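Local coordinates for EGF family domain-containing protein (Toxoplasma gondii, PDB 4Z80) that probably serves host-cell invasion by the parasite at the moving junction, as an AMA-family surface protein that binds a peptide of its rhoptry-neck partner TgRON2L1, at residues T303-T308 and T312-C317; V56-S61 and S394-Q399; P88-G93 and F275-A280. All blocks are in the same frame, centred on the assembly; numbering follows the deposited sequence.

Interaction 1: residues T303-T308 and T312-C317; sequences TCAELT and TNAFYC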
ATOM      1  N   THR A 303      17.859   8.101  15.399  1.00 14.05           N
ATOM      2  CA  THR A 303      16.788   8.943  15.913  1.00 15.62           C
ATOM      3  C   THR A 303      15.415   8.279  15.894  1.00 15.92           C
ATOM      4  O   THR A 303      14.445   8.878  16.356  1.00 15.75           O
ATOM      5  CB  THR A 303      16.675  10.239  15.102  1.00 15.91           C
ATOM      6  OG1 THR A 303      16.495   9.915  13.720  1.00 20.10           O
ATOM      7  CG2 THR A 303      17.923  11.093  15.267  1.00 21.96           C
ATOM      8  N   CYS A 304      15.314   7.064  15.366  1.00 12.56           N
ATOM      9  CA  CYS A 304      14.004   6.423  15.262  1.00 13.40           C
ATOM     10  C   CYS A 304      13.528   6.020  16.656  1.00 14.33           C
ATOM     11  O   CYS A 304      14.327   5.652  17.518  1.00 16.18           O
ATOM     12  CB  CYS A 304      14.028   5.218  14.309  1.00 12.82           C
ATOM     13  SG  CYS A 304      14.870   3.696  14.857  1.00 19.16           S
ATOM     14  N   ALA A 305      12.220   6.120  16.873  1.00 13.25           N
ATOM     15  CA  ALA A 305      11.617   5.732  18.142  1.00 14.10           C
ATOM     16  C   ALA A 305      11.364   4.232  18.180  1.00 12.99           C
ATOM     17  O   ALA A 305      10.717   3.684  17.291  1.00 13.49           O
ATOM     18  CB  ALA A 305      10.314   6.497  18.366  1.00 14.79           C
ATOM     19  N   GLU A 306      11.874   3.567  19.212  1.00 13.92           N
ATOM     20  CA  GLU A 306      11.718   2.125  19.341  1.00 12.47           C
ATOM     21  C   GLU A 306      10.427   1.758  20.075  1.00 14.25           C
ATOM     22  O   GLU A 306      10.377   1.776  21.310  1.00 14.26           O
ATOM     23  CB  GLU A 306      12.914   1.515  20.071  1.00 13.68           C
ATOM     24  CG  GLU A 306      14.239   1.665  19.329  1.00 14.27           C
ATOM     25  CD  GLU A 306      15.378   0.929  20.024  1.00 17.29           C
ATOM     26  OE1 GLU A 306      15.944  -0.006  19.422  1.00 14.88           O
ATOM     27  OE2 GLU A 306      15.704   1.288  21.179  1.00 21.59           O
ATOM     28  N   LEU A 307       9.405   1.435  19.276  1.00 13.18           N
ATOM     29  CA  LEU A 307       8.099   0.896  19.701  1.00 13.18           C
ATOM     30  C   LEU A 307       7.180   1.887  20.424  1.00 13.06           C
ATOM     31  O   LEU A 307       5.982   1.914  20.142  1.00 14.40           O
ATOM     32  CB  LEU A 307       8.292  -0.350  20.571  1.00 12.10           C
ATOM     33  CG  LEU A 307       8.927  -1.560  19.866  1.00 14.73           C
ATOM     34  CD1 LEU A 307       9.119  -2.719  20.839  1.00 15.47           C
ATOM     35  CD2 LEU A 307       8.102  -2.018  18.663  1.00 16.11           C
ATOM     36  N   THR A 308       7.713   2.685  21.346  1.00 10.70           N
ATOM     37  CA  THR A 308       6.913   3.694  22.033  1.00 12.60           C
ATOM     38  C   THR A 308       7.702   4.972  22.230  1.00 13.55           C
ATOM     39  O   THR A 308       8.899   4.943  22.541  1.00 13.67           O
ATOM     40  CB  THR A 308       6.406   3.187  23.409  1.00 14.68           C
ATOM     41  OG1 THR A 308       7.510   2.762  24.217  1.00 16.96           O
ATOM     42  CG2 THR A 308       5.455   2.017  23.236  1.00 14.61           C
ATOM     43  N   THR A 312       6.135  13.777  19.335  1.00 15.24           N
ATOM     44  CA  THR A 312       5.343  13.817  18.110  1.00 16.00           C
ATOM     45  C   THR A 312       6.156  14.302  16.911  1.00 18.24           C
ATOM     46  O   THR A 312       5.649  14.309  15.784  1.00 21.75           O
ATOM     47  CB  THR A 312       4.088  14.701  18.268  1.00 16.95           C
ATOM     48  OG1 THR A 312       4.469  16.053  18.569  1.00 21.71           O
ATOM     49  CG2 THR A 312       3.206  14.166  19.384  1.00 19.41           C
ATOM     50  N   ASN A 313       7.412  14.677  17.134  1.00 15.62           N
ATOM     51  CA  ASN A 313       8.291  15.012  16.018  1.00 18.46           C
ATOM     52  C   ASN A 313       9.185  13.835  15.625  1.00 19.21           C
ATOM     53  O   ASN A 313       9.953  13.930  14.663  1.00 21.15           O
ATOM     54  CB  ASN A 313       9.145  16.238  16.350  1.00 22.96           C
ATOM     55  CG  ASN A 313       9.638  16.952  15.102  1.00 39.79           C
ATOM     56  OD1 ASN A 313      10.839  17.152  14.919  1.00 50.03           O
ATOM     57  ND2 ASN A 313       8.705  17.320  14.224  1.00 48.00           N
ATOM     58  N   ALA A 314       9.076  12.721  16.348  1.00 15.18           N
ATOM     59  CA  ALA A 314       9.859  11.533  16.030  1.00 13.53           C
ATOM     60  C   ALA A 314       9.076  10.612  15.103  1.00 15.08           C
ATOM     61  O   ALA A 314       7.852  10.727  14.971  1.00 16.50           O
ATOM     62  CB  ALA A 314      10.260  10.793  17.305  1.00 16.09           C
ATOM     63  N   PHE A 315       9.809   9.737  14.425  1.00 11.76           N
ATOM     64  CA  PHE A 315       9.227   8.714  13.573  1.00 11.33           C
ATOM     65  C   PHE A 315       9.674   7.356  14.092  1.00 12.37           C
ATOM     66  O   PHE A 315      10.812   7.188  14.529  1.00 11.55           O
ATOM     67  CB  PHE A 315       9.636   8.908  12.102  1.00 12.17           C
ATOM     68  CG  PHE A 315       8.701   8.243  11.119  1.00 13.36           C
ATOM     69  CD1 PHE A 315       8.837   6.896  10.810  1.00 12.26           C
ATOM     70  CD2 PHE A 315       7.677   8.962  10.509  1.00 12.66           C
ATOM     71  CE1 PHE A 315       7.966   6.274   9.920  1.00 11.33           C
ATOM     72  CE2 PHE A 315       6.806   8.337   9.611  1.00 11.64           C
ATOM     73  CZ  PHE A 315       6.960   7.003   9.316  1.00 12.21           C
ATOM     74  N   TYR A 316       8.766   6.391  14.068  1.00 10.78           N
ATOM     75  CA  TYR A 316       9.033   5.071  14.605  1.00  9.35           C
ATOM     76  C   TYR A 316       9.971   4.222  13.755  1.00 11.06           C
ATOM     77  O   TYR A 316       9.996   4.319  12.523  1.00 10.19           O
ATOM     78  CB  TYR A 316       7.714   4.319  14.796  1.00 10.07           C
ATOM     79  CG  TYR A 316       7.021   4.683  16.082  1.00 10.55           C
ATOM     80  CD1 TYR A 316       7.495   4.194  17.290  1.00 12.87           C
ATOM     81  CD2 TYR A 316       5.916   5.529  16.102  1.00 10.66           C
ATOM     82  CE1 TYR A 316       6.894   4.532  18.480  1.00 13.21           C
ATOM     83  CE2 TYR A 316       5.298   5.861  17.297  1.00 11.00           C
ATOM     84  CZ  TYR A 316       5.792   5.356  18.478  1.00 12.00           C
ATOM     85  OH  TYR A 316       5.206   5.665  19.691  1.00 12.60           O
ATOM     86  N   CYS A 317      10.752   3.395  14.445  1.00 10.49           N
ATOM     87  CA  CYS A 317      11.551   2.357  13.805  1.00 11.69           C
ATOM     88  C   CYS A 317      10.603   1.379  13.134  1.00 10.50           C
ATOM     89  O   CYS A 317       9.781   0.770  13.812  1.00 11.60           O
ATOM     90  CB  CYS A 317      12.407   1.616  14.825  1.00 11.77           C
ATOM     91  SG  CYS A 317      13.476   2.639  15.882  1.00 18.34           S
TER
HETATM   92  O   HOH W   1      12.709  10.235  14.555  1.00 16.38           O
HETATM   93  O   HOH W   2       9.030   0.799  16.540  1.00 12.19           O

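Interaction 2: residues V56-S61 and S394-Q399; sequences VYVGYS and SSLSSQ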
ATOM      1  N   VAL A  56      11.843  -3.632  -4.382  1.00  9.56           N
ATOM      2  CA  VAL A  56      10.792  -4.545  -3.922  1.00 10.98           C
ATOM      3  C   VAL A  56      10.662  -4.538  -2.393  1.00 11.60           C
ATOM      4  O   VAL A  56       9.560  -4.456  -1.847  1.00 11.10           O
ATOM      5  CB  VAL A  56      11.067  -5.989  -4.431  1.00 10.88           C
ATOM      6  CG1 VAL A  56      10.159  -7.033  -3.758  1.00  9.32           C
ATOM      7  CG2 VAL A  56      10.911  -6.041  -5.939  1.00 10.21           C
ATOM      8  N   TYR A  57      11.786  -4.623  -1.693  1.00 10.63           N
ATOM      9  CA  TYR A  57      11.773  -4.565  -0.243  1.00  9.80           C
ATOM     10  C   TYR A  57      11.259  -3.200   0.198  1.00  9.52           C
ATOM     11  O   TYR A  57      10.354  -3.090   1.023  1.00 10.26           O
ATOM     12  CB  TYR A  57      13.183  -4.835   0.298  1.00  9.30           C
ATOM     13  CG  TYR A  57      13.287  -5.025   1.791  1.00  9.96           C
ATOM     14  CD1 TYR A  57      12.697  -6.123   2.421  1.00 10.64           C
ATOM     15  CD2 TYR A  57      14.008  -4.139   2.575  1.00 12.13           C
ATOM     16  CE1 TYR A  57      12.807  -6.309   3.795  1.00 12.22           C
ATOM     17  CE2 TYR A  57      14.126  -4.327   3.943  1.00  9.75           C
ATOM     18  CZ  TYR A  57      13.536  -5.413   4.543  1.00 11.72           C
ATOM     19  OH  TYR A  57      13.660  -5.581   5.908  1.00 15.16           O
ATOM     20  N   VAL A  58      11.873  -2.165  -0.366  1.00  9.28           N
ATOM     21  CA  VAL A  58      11.487  -0.778  -0.162  1.00 10.58           C
ATOM     22  C   VAL A  58      11.432  -0.107  -1.534  1.00 10.54           C
ATOM     23  O   VAL A  58      12.442  -0.087  -2.245  1.00 10.02           O
ATOM     24  CB  VAL A  58      12.496  -0.045   0.744  1.00 10.79           C
ATOM     25  CG1 VAL A  58      12.210   1.454   0.770  1.00 11.89           C
ATOM     26  CG2 VAL A  58      12.448  -0.628   2.132  1.00 11.83           C
ATOM     27  N   GLY A  59      10.265   0.419  -1.910  1.00 11.37           N
ATOM     28  CA  GLY A  59      10.078   1.032  -3.214  1.00  9.53           C
ATOM     29  C   GLY A  59       9.662   2.479  -3.109  1.00 10.96           C
ATOM     30  O   GLY A  59       8.683   2.792  -2.441  1.00 10.25           O
ATOM     31  N   TYR A  60      10.420   3.354  -3.769  1.00 10.31           N
ATOM     32  CA  TYR A  60      10.174   4.791  -3.758  1.00 12.66           C
ATOM     33  C   TYR A  60      10.339   5.386  -5.144  1.00 11.43           C
ATOM     34  O   TYR A  60      11.200   4.959  -5.922  1.00 13.31           O
ATOM     35  CB  TYR A  60      11.155   5.536  -2.836  1.00 11.10           C
ATOM     36  CG  TYR A  60      11.089   5.213  -1.368  1.00 10.51           C
ATOM     37  CD1 TYR A  60       9.889   5.213  -0.679  1.00  9.59           C
ATOM     38  CD2 TYR A  60      12.241   4.921  -0.666  1.00 11.74           C
ATOM     39  CE1 TYR A  60       9.836   4.913   0.672  1.00 11.72           C
ATOM     40  CE2 TYR A  60      12.206   4.624   0.688  1.00 12.58           C
ATOM     41  CZ  TYR A  60      11.004   4.615   1.354  1.00 10.70           C
ATOM     42  OH  TYR A  60      10.961   4.315   2.696  1.00 11.90           O
ATOM     43  N   SER A  61       9.554   6.420  -5.420  1.00 11.35           N
ATOM     44  CA  SER A  61       9.867   7.334  -6.508  1.00 12.32           C
ATOM     45  C   SER A  61       9.482   8.741  -6.084  1.00 10.85           C
ATOM     46  O   SER A  61       8.779   8.933  -5.093  1.00 11.89           O
ATOM     47  CB  SER A  61       9.146   6.942  -7.790  1.00 15.33           C
ATOM     48  OG  SER A  61       7.753   7.133  -7.656  1.00 15.52           O
ATOM     49  N   SER A 394      18.762   4.309  -0.894  1.00 11.82           N
ATOM     50  CA  SER A 394      20.233   4.271  -0.768  1.00 14.33           C
ATOM     51  C   SER A 394      20.804   3.414   0.358  1.00 11.35           C
ATOM     52  O   SER A 394      21.659   2.561   0.112  1.00 13.32           O
ATOM     53  CB  SER A 394      20.791   5.688  -0.611  1.00 14.65           C
ATOM     54  OG  SER A 394      20.562   6.449  -1.783  1.00 19.75           O
ATOM     55  N   SER A 395      20.350   3.613   1.588  1.00 13.30           N
ATOM     56  CA  SER A 395      21.095   3.095   2.724  1.00 13.05           C
ATOM     57  C   SER A 395      21.150   1.567   2.821  1.00 13.13           C
ATOM     58  O   SER A 395      22.088   1.030   3.405  1.00 13.37           O
ATOM     59  CB  SER A 395      20.530   3.675   4.015  1.00 16.74           C
ATOM     60  OG  SER A 395      19.183   3.321   4.190  1.00 25.59           O
ATOM     61  N   LEU A 396      20.174   0.864   2.244  1.00 12.20           N
ATOM     62  CA  LEU A 396      20.159  -0.603   2.281  1.00 12.31           C
ATOM     63  C   LEU A 396      20.882  -1.277   1.102  1.00 14.12           C
ATOM     64  O   LEU A 396      20.859  -2.505   0.969  1.00 13.36           O
ATOM     65  CB  LEU A 396      18.710  -1.096   2.335  1.00 13.22           C
ATOM     66  CG  LEU A 396      17.986  -0.825   3.649  1.00 14.25           C
ATOM     67  CD1 LEU A 396      16.498  -1.117   3.553  1.00 18.80           C
ATOM     68  CD2 LEU A 396      18.588  -1.615   4.781  1.00 16.49           C
ATOM     69  N   SER A 397      21.542  -0.487   0.257  1.00 11.95           N
ATOM     70  CA  SER A 397      22.185  -1.032  -0.941  1.00 12.48           C
ATOM     71  C   SER A 397      23.253  -2.093  -0.648  1.00 15.27           C
ATOM     72  O   SER A 397      23.518  -2.970  -1.480  1.00 15.54           O
ATOM     73  CB  SER A 397      22.801   0.105  -1.763  1.00 14.84           C
ATOM     74  OG  SER A 397      23.916   0.653  -1.082  1.00 15.50           O
ATOM     75  N   SER A 398      23.869  -2.029   0.526  1.00 11.60           N
ATOM     76  CA  SER A 398      24.916  -2.974   0.902  1.00 12.72           C
ATOM     77  C   SER A 398      24.315  -4.318   1.311  1.00 13.46           C
ATOM     78  O   SER A 398      25.014  -5.334   1.353  1.00 14.90           O
ATOM     79  CB  SER A 398      25.763  -2.396   2.041  1.00 13.16           C
ATOM     80  OG  SER A 398      24.948  -2.050   3.144  1.00 13.69           O
ATOM     81  N   GLN A 399      23.016  -4.308   1.602  1.00 12.47           N
ATOM     82  CA  GLN A 399      22.306  -5.520   2.003  1.00 12.46           C
ATOM     83  C   GLN A 399      21.615  -6.189   0.820  1.00 12.05           C
ATOM     84  O   GLN A 399      21.796  -7.383   0.599  1.00 11.91           O
ATOM     85  CB  GLN A 399      21.277  -5.205   3.088  1.00 11.44           C
ATOM     86  CG  GLN A 399      20.401  -6.384   3.474  1.00 13.54           C
ATOM     87  CD  GLN A 399      19.529  -6.068   4.665  1.00 16.30           C
ATOM     88  OE1 GLN A 399      20.010  -5.569   5.688  1.00 15.12           O
ATOM     89  NE2 GLN A 399      18.229  -6.347   4.541  1.00 14.41           N
TER
HETATM   90  O   HOH W   3      16.196  -5.742   6.913  1.00 13.53           O

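Interaction 3: residues P88-G93 and F275-A280; sequences PYMAAG and FRSLPA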
ATOM      1  N   PRO A  88      11.511  13.735  -1.000  1.00 14.82           N
ATOM      2  CA  PRO A  88      10.046  13.627  -0.998  1.00 14.42           C
ATOM      3  C   PRO A  88       9.580  12.505  -1.916  1.00 14.30           C
ATOM      4  O   PRO A  88       9.326  12.702  -3.103  1.00 16.46           O
ATOM      5  CB  PRO A  88       9.587  15.001  -1.489  1.00 17.15           C
ATOM      6  CG  PRO A  88      10.717  15.561  -2.222  1.00 23.06           C
ATOM      7  CD  PRO A  88      11.981  14.915  -1.743  1.00 19.85           C
ATOM      8  N   TYR A  89       9.520  11.313  -1.336  1.00 13.53           N
ATOM      9  CA  TYR A  89       9.191  10.090  -2.054  1.00 10.64           C
ATOM     10  C   TYR A  89       7.776   9.587  -1.768  1.00 11.25           C
ATOM     11  O   TYR A  89       7.326   9.571  -0.615  1.00 14.14           O
ATOM     12  CB  TYR A  89      10.165   8.974  -1.664  1.00 12.43           C
ATOM     13  CG  TYR A  89      11.562   9.023  -2.247  1.00 14.46           C
ATOM     14  CD1 TYR A  89      11.807   9.498  -3.524  1.00 15.03           C
ATOM     15  CD2 TYR A  89      12.633   8.537  -1.514  1.00 14.60           C
ATOM     16  CE1 TYR A  89      13.096   9.504  -4.045  1.00 18.67           C
ATOM     17  CE2 TYR A  89      13.911   8.540  -2.019  1.00 14.84           C
ATOM     18  CZ  TYR A  89      14.139   9.024  -3.280  1.00 19.56           C
ATOM     19  OH  TYR A  89      15.428   9.016  -3.771  1.00 25.08           O
ATOM     20  N   MET A  90       7.099   9.136  -2.821  1.00 12.20           N
ATOM     21  CA  MET A  90       5.909   8.303  -2.664  1.00 10.84           C
ATOM     22  C   MET A  90       6.299   6.827  -2.744  1.00 12.07           C
ATOM     23  O   MET A  90       7.292   6.471  -3.382  1.00 11.55           O
ATOM     24  CB  MET A  90       4.851   8.645  -3.725  1.00 11.98           C
ATOM     25  CG  MET A  90       5.279   8.438  -5.157  1.00 11.67           C
ATOM     26  SD  MET A  90       4.020   9.106  -6.277  1.00 14.68           S
ATOM     27  CE  MET A  90       4.720   8.606  -7.842  1.00 15.58           C
ATOM     28  N   ALA A  91       5.518   5.975  -2.085  1.00 11.64           N
ATOM     29  CA  ALA A  91       5.690   4.534  -2.191  1.00 11.19           C
ATOM     30  C   ALA A  91       5.404   4.106  -3.628  1.00 11.77           C
ATOM     31  O   ALA A  91       4.390   4.506  -4.210  1.00 13.55           O
ATOM     32  CB  ALA A  91       4.772   3.807  -1.217  1.00 12.38           C
ATOM     33  N   ALA A  92       6.291   3.298  -4.199  1.00 10.87           N
ATOM     34  CA  ALA A  92       6.244   2.963  -5.620  1.00 11.66           C
ATOM     35  C   ALA A  92       6.478   1.481  -5.836  1.00 10.71           C
ATOM     36  O   ALA A  92       7.049   0.799  -4.981  1.00 11.32           O
ATOM     37  CB  ALA A  92       7.279   3.766  -6.383  1.00 15.11           C
ATOM     38  N   GLY A  93       6.048   1.006  -7.004  1.00 12.68           N
ATOM     39  CA  GLY A  93       6.201  -0.382  -7.402  1.00 11.55           C
ATOM     40  C   GLY A  93       4.879  -0.903  -7.926  1.00 11.24           C
ATOM     41  O   GLY A  93       3.917  -1.017  -7.176  1.00 14.11           O
ATOM     42  N   PHE A 275      -0.844  14.651   1.647  1.00 11.41           N
ATOM     43  CA  PHE A 275      -1.189  13.245   1.462  1.00 14.47           C
ATOM     44  C   PHE A 275      -1.584  12.983   0.015  1.00 14.97           C
ATOM     45  O   PHE A 275      -2.589  13.503  -0.466  1.00 13.76           O
ATOM     46  CB  PHE A 275      -2.333  12.838   2.401  1.00 13.48           C
ATOM     47  CG  PHE A 275      -1.985  12.936   3.863  1.00 12.34           C
ATOM     48  CD1 PHE A 275      -1.269  11.925   4.484  1.00 14.50           C
ATOM     49  CD2 PHE A 275      -2.358  14.040   4.610  1.00 12.99           C
ATOM     50  CE1 PHE A 275      -0.943  12.005   5.825  1.00 13.28           C
ATOM     51  CE2 PHE A 275      -2.028  14.128   5.949  1.00 16.87           C
ATOM     52  CZ  PHE A 275      -1.317  13.104   6.558  1.00 12.16           C
ATOM     53  N   ARG A 276      -0.793  12.180  -0.686  1.00 12.91           N
ATOM     54  CA  ARG A 276      -1.074  11.866  -2.076  1.00 12.88           C
ATOM     55  C   ARG A 276      -0.500  10.509  -2.435  1.00 12.55           C
ATOM     56  O   ARG A 276       0.547  10.111  -1.921  1.00 13.00           O
ATOM     57  CB  ARG A 276      -0.501  12.937  -3.013  1.00 12.12           C
ATOM     58  CG  ARG A 276      -0.738  12.665  -4.496  1.00 12.15           C
ATOM     59  CD  ARG A 276      -0.421  13.866  -5.369  1.00 14.88           C
ATOM     60  NE  ARG A 276      -0.630  13.556  -6.782  1.00 14.03           N
ATOM     61  CZ  ARG A 276      -1.689  13.909  -7.510  1.00 15.11           C
ATOM     62  NH1 ARG A 276      -2.683  14.622  -6.985  1.00 14.23           N
ATOM     63  NH2 ARG A 276      -1.744  13.544  -8.783  1.00 15.83           N
ATOM     64  N   SER A 277      -1.199   9.807  -3.320  1.00 13.91           N
ATOM     65  CA  SER A 277      -0.759   8.520  -3.834  1.00 12.73           C
ATOM     66  C   SER A 277      -0.395   7.558  -2.710  1.00 13.21           C
ATOM     67  O   SER A 277       0.643   6.899  -2.738  1.00 11.26           O
ATOM     68  CB  SER A 277       0.415   8.716  -4.795  1.00 13.94           C
ATOM     69  OG  SER A 277       0.011   9.564  -5.857  1.00 15.39           O
ATOM     70  N   LEU A 278      -1.282   7.460  -1.733  1.00 11.59           N
ATOM     71  CA  LEU A 278      -0.999   6.689  -0.534  1.00 10.35           C
ATOM     72  C   LEU A 278      -0.939   5.204  -0.833  1.00 11.57           C
ATOM     73  O   LEU A 278      -1.762   4.684  -1.584  1.00 12.93           O
ATOM     74  CB  LEU A 278      -2.059   6.950   0.535  1.00 11.76           C
ATOM     75  CG  LEU A 278      -2.136   8.382   1.067  1.00 12.35           C
ATOM     76  CD1 LEU A 278      -3.233   8.485   2.115  1.00 12.86           C
ATOM     77  CD2 LEU A 278      -0.814   8.843   1.640  1.00 11.84           C
ATOM     78  N   PRO A 279       0.016   4.497  -0.216  1.00 10.46           N
ATOM     79  CA  PRO A 279      -0.002   3.042  -0.311  1.00 11.20           C
ATOM     80  C   PRO A 279      -1.124   2.459   0.547  1.00 11.02           C
ATOM     81  O   PRO A 279      -1.760   3.178   1.327  1.00 10.56           O
ATOM     82  CB  PRO A 279       1.383   2.650   0.208  1.00 11.29           C
ATOM     83  CG  PRO A 279       1.711   3.681   1.204  1.00 10.80           C
ATOM     84  CD  PRO A 279       1.065   4.968   0.707  1.00 10.60           C
ATOM     85  N   ALA A 280      -1.375   1.165   0.398  1.00 12.20           N
ATOM     86  CA  ALA A 280      -2.467   0.520   1.102  1.00 11.12           C
ATOM     87  C   ALA A 280      -2.142  -0.925   1.419  1.00 11.92           C
ATOM     88  O   ALA A 280      -1.289  -1.542   0.779  1.00 13.17           O
ATOM     89  CB  ALA A 280      -3.755   0.603   0.274  1.00 11.79           C
TER
HETATM   90  O   HOH W   4       1.729   4.392  -3.126  1.00 12.80           O

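Interaction 1: residues T303-T308 and T312-C317
Ala305 and Tyr316 face each other in a single beta bridge of the parallel type, their CA atoms 4.4 Å apart, within one long loop between strands 289-291 and 318-321. A disulfide closes the same loop, in the part of the chain assigned to the apical membrane antigen family of the PAN clan. Two backbone hydrogen bonds define the bridge. Ala305 N gives to Phe315 O at 2.9 Å, nearly straight at 169°, and Ala305 O receives Cys317 N, which is straighter still at 175°. Beyond both ends, water takes over: water 1 joins Thr303 O to Phe315 N, and water 2 accepts from Leu307 N 2.8 Å away while lying beside Cys317 O. The Cys304-Cys317 bond then ties the pair covalently, with a torsion of 84° about its sulfurs. The sulfurs meet because Cys304 SG sits between the backbone N and the carbonyl carbon while Cys317 SG lies anti to its carbonyl carbon. The CG of Glu306 packs on Cys317 SG at 3.7 Å, while its OE1 is held by Arg107 N. Tyr316 supplies most of the remaining contact. Its CB starts away from 303-308, yet the ring comes back along residues 305-308: CD1 meets the methyl CB of Ala305 at 3.8 Å, and CE1 lies 3.2 Å from Leu307 O, an oblique approach. Leu307 O is itself hydrogen-bonded to Arg116 NH1, whose guanidinium makes a cation-pi contact with the ring. The phenol oxygen is hydrogen-bonded to Lys146 O and to Thr309 N, which holds the far end of the ring against residues 307-308. Thr308 fills the edge there, its CA lying in the ring plane 3.5 Å from Tyr316 OH.

Interaction 2: residues V56-S61 and S394-Q399
This is a small, buried apolar contact between the lead-in to strand 60-62 and the loop that joins helix 378-387 to strand 405-410, and it buries only 109 Å² in all. Leu396 carries it from one side, Tyr57 and Val58 from the other. Leu396 is the third residue of a type I beta turn, Ser394 to Ser397, closed by Ser397 N on Ser394 O at 3.1 Å. From there its CD1 methyl comes to the edge of the Tyr57 ring, near the ring plane, 4.0 Å from Tyr57 CE2 and about equally far from CD2. The two side chains cross at about a right angle. The same methyl meets CG2 of Val58 at 4.3 Å, so one branch of the leucine touches both residues. Tyr57 holds its CG anti to the backbone N (chi1 -171°), which sets the CD2-CE2 edge of the ring against Leu396; Phe386 meets it edge-to-face, and Pro320 touches both Tyr57 and Val58. At the hydroxyl end of the tyrosine, water 3 joins the segments, 2.7 Å from Tyr57 OH and accepting from Gln399 NE2, which also bonds Met387 O. Helix 378-387 and the antiparallel sheet around strand 405-410 look like a PAN-type unit, probably DII, and the whole is consistent with the seam between the tandem PAN-type domains DI and DII of AMA proteins.

Interaction 3: residues P88-G93 and F275-A280
The methyl of Ala91 overlaps the ring of Pro279, with Ala91 CB 3.9 Å from Pro279 CB and just as close to CG. The contact lies in what is probably the core of a PAN-type domain, where strand 89-91 meets the loop leading into strand 280-283 of a four-stranded antiparallel sheet. Tyr331, on the neighbouring strand 329-332, touches both Ala91 and Pro279 and adds to the packing. One residue back, Met90 makes the second point of contact. Its CG lies between the backbone N and the carbonyl carbon (chi1 61°) and the chain is extended beyond, which brings the thioether alongside Ser277: Met90 SD is 3.9 Å from Ser277 CB. Ser277 has left-handed backbone angles (phi 52°, psi 48°) and presents its CB to the methionine, while His335 also packs on its side chain. Next to it, Arg276 is held by salt bridges to Asp175 and Glu177. Between the two side-chain contacts a single water links the main chains, spending both of its protons on carbonyl oxygens. Water 4 donates to Ala91 O at 2.9 Å and to Ser277 O at 2.8 Å.

Interactions 2 and 3 adjoin, with centres 15 Å apart, because strands 60-62 and 89-91 pair in a two-stranded antiparallel sheet. The evidence is direct: Ser61 O lies 2.8 Å from Met90 N and Gly59 O 3.0 Å from Ala92 N, both probable hydrogen bonds, and Tyr60 packs on Tyr89. Interaction 1 stands apart, its centre about 20 Å from each of the others and its nearest atoms about 8 and 9 Å away. Along the chain, interaction 2 closes a long loop that encloses interaction 3 and then, in series, interaction 1. The other protein chain of the assembly touches none of the six segments.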